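PDB 5MDN: DNA polymerase from Pyrobaculum calidifontis, which probably extends DNA strands from deoxyribonucleoside 5'-triphosphates with release of diphosphate. Local coordinates for residues T328-R331 / Y332-D336; K577-E580 / E581-I585. All coordinates share one frame; numbering follows the deposited sequence.

Contact 1 of 2, residues T328-R331 / Y332-D336; sequences TLMR and YVLDD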
# COMPACT_ATOMS: atom_id res chain seq x y z
N THR A 328 19.23 14.69 -22.60
CA THR A 328 18.97 13.32 -22.20
C THR A 328 18.43 13.23 -20.77
O THR A 328 17.72 12.27 -20.45
CB THR A 328 20.23 12.46 -22.35
OG1 THR A 328 19.86 11.11 -22.68
CG2 THR A 328 21.05 12.44 -21.07
N LEU A 329 18.75 14.21 -19.92
CA LEU A 329 18.10 14.30 -18.62
C LEU A 329 16.62 14.61 -18.78
O LEU A 329 15.80 14.18 -17.95
CB LEU A 329 18.78 15.37 -17.76
CG LEU A 329 18.18 15.62 -16.37
CD1 LEU A 329 18.35 14.40 -15.48
CD2 LEU A 329 18.79 16.85 -15.73
N MET A 330 16.25 15.34 -19.83
CA MET A 330 14.84 15.61 -20.10
C MET A 330 14.11 14.33 -20.46
O MET A 330 13.06 14.01 -19.88
CB MET A 330 14.72 16.63 -21.23
CG MET A 330 13.36 17.29 -21.34
SD MET A 330 13.26 18.38 -22.77
CE MET A 330 12.42 19.79 -22.06
N ARG A 331 14.65 13.55 -21.40
CA ARG A 331 13.99 12.32 -21.81
C ARG A 331 13.91 11.32 -20.67
O ARG A 331 12.96 10.52 -20.60
CB ARG A 331 14.70 11.71 -23.02
CG ARG A 331 13.95 10.53 -23.61
CD ARG A 331 13.68 10.75 -25.08
NE ARG A 331 12.55 9.95 -25.54
CZ ARG A 331 11.84 10.22 -26.63
NH1 ARG A 331 12.14 11.27 -27.38
NH2 ARG A 331 10.83 9.43 -26.98
N TYR A 332 14.89 11.34 -19.76
CA TYR A 332 14.76 10.58 -18.52
C TYR A 332 13.52 11.01 -17.76
O TYR A 332 12.76 10.17 -17.25
CB TYR A 332 16.02 10.76 -17.67
CG TYR A 332 15.95 10.13 -16.29
CD1 TYR A 332 16.10 8.76 -16.12
CD2 TYR A 332 15.74 10.92 -15.17
CE1 TYR A 332 16.04 8.19 -14.85
CE2 TYR A 332 15.68 10.36 -13.90
CZ TYR A 332 15.83 9.00 -13.75
OH TYR A 332 15.77 8.43 -12.50
N VAL A 333 13.30 12.32 -17.65
CA VAL A 333 12.12 12.84 -16.96
C VAL A 333 10.85 12.48 -17.72
O VAL A 333 9.83 12.15 -17.11
CB VAL A 333 12.27 14.35 -16.74
CG1 VAL A 333 10.96 14.97 -16.32
CG2 VAL A 333 13.34 14.64 -15.70
N LEU A 334 10.89 12.55 -19.06
CA LEU A 334 9.70 12.19 -19.84
C LEU A 334 9.38 10.71 -19.72
O LEU A 334 8.21 10.33 -19.62
CB LEU A 334 9.88 12.57 -21.31
CG LEU A 334 9.55 13.99 -21.78
CD1 LEU A 334 8.17 14.41 -21.31
CD2 LEU A 334 10.59 15.00 -21.36
N ASP A 335 10.40 9.85 -19.74
CA ASP A 335 10.16 8.42 -19.57
C ASP A 335 9.61 8.12 -18.18
O ASP A 335 8.87 7.15 -18.00
CB ASP A 335 11.44 7.63 -19.83
CG ASP A 335 11.79 7.58 -21.31
OD1 ASP A 335 10.88 7.74 -22.14
OD2 ASP A 335 12.98 7.37 -21.63
N ASP A 336 9.98 8.92 -17.18
CA ASP A 336 9.38 8.78 -15.85
C ASP A 336 7.88 9.07 -15.89
O ASP A 336 7.07 8.24 -15.48
CB ASP A 336 10.08 9.71 -14.86
CG ASP A 336 11.39 9.13 -14.34
OD1 ASP A 336 11.56 7.90 -14.40
OD2 ASP A 336 12.24 9.91 -13.86

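Contact 2 of 2, residues K577-E580 / E581-I585; sequences KYVE and ERHGI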
# COMPACT_ATOMS: atom_id res chain seq x y z
N LYS A 577 -10.80 -29.34 -9.44
CA LYS A 577 -12.21 -29.71 -9.42
C LYS A 577 -12.57 -30.51 -8.17
O LYS A 577 -13.72 -30.48 -7.73
CB LYS A 577 -12.55 -30.49 -10.70
CG LYS A 577 -14.02 -30.49 -11.07
CD LYS A 577 -14.23 -31.04 -12.47
CE LYS A 577 -15.67 -30.87 -12.92
NZ LYS A 577 -15.78 -30.93 -14.41
N TYR A 578 -11.60 -31.22 -7.60
CA TYR A 578 -11.82 -31.93 -6.34
C TYR A 578 -12.11 -30.94 -5.21
O TYR A 578 -13.08 -31.11 -4.46
CB TYR A 578 -10.61 -32.80 -6.01
CG TYR A 578 -10.57 -33.32 -4.58
CD1 TYR A 578 -11.34 -34.42 -4.20
CD2 TYR A 578 -9.76 -32.73 -3.63
CE1 TYR A 578 -11.30 -34.90 -2.90
CE2 TYR A 578 -9.71 -33.20 -2.33
CZ TYR A 578 -10.48 -34.29 -1.97
OH TYR A 578 -10.43 -34.76 -0.68
N VAL A 579 -11.27 -29.91 -5.07
CA VAL A 579 -11.42 -28.97 -3.96
C VAL A 579 -12.74 -28.22 -4.06
O VAL A 579 -13.35 -27.88 -3.04
CB VAL A 579 -10.22 -28.00 -3.93
CG1 VAL A 579 -10.32 -27.06 -2.73
CG2 VAL A 579 -8.92 -28.77 -3.88
N GLU A 580 -13.22 -27.95 -5.28
CA GLU A 580 -14.53 -27.33 -5.43
C GLU A 580 -15.64 -28.27 -4.98
O GLU A 580 -16.51 -27.89 -4.18
CB GLU A 580 -14.74 -26.90 -6.89
CG GLU A 580 -15.63 -25.67 -7.07
CD GLU A 580 -17.02 -25.85 -6.50
OE1 GLU A 580 -17.79 -26.67 -7.06
OE2 GLU A 580 -17.35 -25.18 -5.50
N GLU A 581 -15.65 -29.50 -5.49
CA GLU A 581 -16.72 -30.44 -5.16
C GLU A 581 -16.63 -30.88 -3.70
O GLU A 581 -17.65 -30.97 -3.01
CB GLU A 581 -16.67 -31.64 -6.10
CG GLU A 581 -17.05 -31.29 -7.54
CD GLU A 581 -17.04 -32.49 -8.46
OE1 GLU A 581 -16.76 -33.61 -7.98
OE2 GLU A 581 -17.31 -32.31 -9.67
N ARG A 582 -15.42 -31.15 -3.21
CA ARG A 582 -15.25 -31.65 -1.85
C ARG A 582 -15.37 -30.55 -0.80
O ARG A 582 -16.07 -30.72 0.20
CB ARG A 582 -13.89 -32.34 -1.73
CG ARG A 582 -13.51 -32.82 -0.33
CD ARG A 582 -14.56 -33.67 0.35
NE ARG A 582 -14.40 -33.63 1.81
CZ ARG A 582 -13.47 -34.28 2.49
NH1 ARG A 582 -12.59 -35.05 1.85
NH2 ARG A 582 -13.41 -34.18 3.81
N HIS A 583 -14.71 -29.42 -1.02
CA HIS A 583 -14.63 -28.38 -0.00
C HIS A 583 -15.40 -27.11 -0.34
O HIS A 583 -15.50 -26.23 0.52
CB HIS A 583 -13.16 -28.03 0.26
CG HIS A 583 -12.41 -29.11 0.98
ND1 HIS A 583 -11.39 -29.83 0.39
CD2 HIS A 583 -12.54 -29.61 2.23
CE1 HIS A 583 -10.92 -30.72 1.25
NE2 HIS A 583 -11.60 -30.60 2.38
N GLY A 584 -15.95 -27.00 -1.55
CA GLY A 584 -16.68 -25.80 -1.91
C GLY A 584 -15.81 -24.57 -2.01
O GLY A 584 -16.30 -23.46 -1.77
N ILE A 585 -14.54 -24.73 -2.37
CA ILE A 585 -13.59 -23.63 -2.44
C ILE A 585 -13.14 -23.49 -3.89
O ILE A 585 -12.77 -24.48 -4.53
CB ILE A 585 -12.39 -23.86 -1.51
CG1 ILE A 585 -12.85 -23.90 -0.05
CG2 ILE A 585 -11.34 -22.78 -1.70
CD1 ILE A 585 -11.77 -24.31 0.92

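Contact 1 of 2, residues T328-R331 / Y332-D336
The ring of Tyr-332 has the carbonyl oxygen of Leu-329 at its edge, near the ring plane, while one face carries Asp-336 OD2, 3.4 Å above the plane and displaced toward the rim. This Tyr-to-Asp spacing of one helical turn fits the YxxxD pattern (Exo III) of the RNase H-like exonuclease fold in family B polymerases. The location agrees: the side chain of Val-333 comes within about 4 Å of that of Asp-169, a magnesium ligand in a structure of this protein, and a bound magnesium ion lies about 7 Å from the Tyr-332 side chain. Arg-308 forms a salt bridge to Asp-336.

In Tyr-332, CG lies anti to the backbone N (chi1 174°), beside the residue's own carbonyl carbon, and the ring's CD2 is 4.4 Å from Leu-329 CD1. The other flat pair is looser. The planes of the Arg-331 guanidinium and the Asp-335 carboxylate stand 63° apart, and NE remains 4.4 Å from OD1, too far for a salt bridge, so the attraction is probably only long-range; Asp-335 OD2 accepts a weak hydrogen bond from Val-309 N.

Backbone bonds from Tyr-332, Val-333, Leu-334 and Asp-335 back to Thr-328 through Arg-331 set this spacing. On the side facing strand 198-202, Met-330 and Leu-334 run side by side, both touching Val-200, and Met-330 CG meets Leu-334 CD2 at 3.6 Å.

Contact 2 of 2, residues K577-E580 / E581-I585
Arg-582 lays its aliphatic stem over one face of the Tyr-578 ring: CB sits 4.0 Å from the ring centroid and 17° off the normal, a CH-pi contact, and CG reaches CZ at 3.7 Å. The two side chains run side by side in the same direction; the arginine chain bends at chi2 (52°), and the guanidinium plane stands at 90° to the ring. Beside them Lys-577 and Glu-581 meet more loosely, through CE and OE2 at 3.9 Å, with NZ too distant from the carboxylate for a salt bridge.

The chain reversal beyond is an alpha-L type of C-cap. Gly-584, with phi at 67°, returns its N to Glu-580 O at 2.8 Å. Val-579 O accepts His-583 N at 2.9 Å and, weakly, Ile-585 N. The turn folds Ile-585 back over the helix, CB lying 4.0 Å from Val-579 CG1.

Second-shell residues fix these groups in the palm. On helix 528-551, Asp-544 hydrogen-bonds the Tyr-578 hydroxyl and forms a long, weak ion pair with Arg-582, Tyr-548 stacks on Tyr-578, and Val-545 packs on Val-579. Asn-427 of helix 424-431 bonds to Gly-584 O. A leucine in place of Tyr-578 would probably leave Asp-544 without its hydroxyl partner and the Arg-582 stem without a ring face to rest on.

Chemically, one carboxylate serves both a phenol and a guanidinium: its negative charge probably polarises the Tyr-578 hydroxyl, while its attraction for the guanidinium is weak at that length.

Following the chain from the N terminus, contact 1 comes first, in the opening turns of helix 326-356, and contact 2 comes later, at the end of helix 572-583. Each is local, linking neighbouring helical turns, and neither encloses a long loop. They lie in series, without nesting or crossing, and their centres are 51 Å apart, with nearest atoms about 39 Å apart. Contact 1 sets its helix against strands 165-172, 186-193 and 198-202 of the exonuclease sheet. Contact 2 belongs to the palm, where its helix follows the hairpin of strands 556-560 and 563-567, packs on helices 528-551 and 424-431, and turns toward strand 588-593.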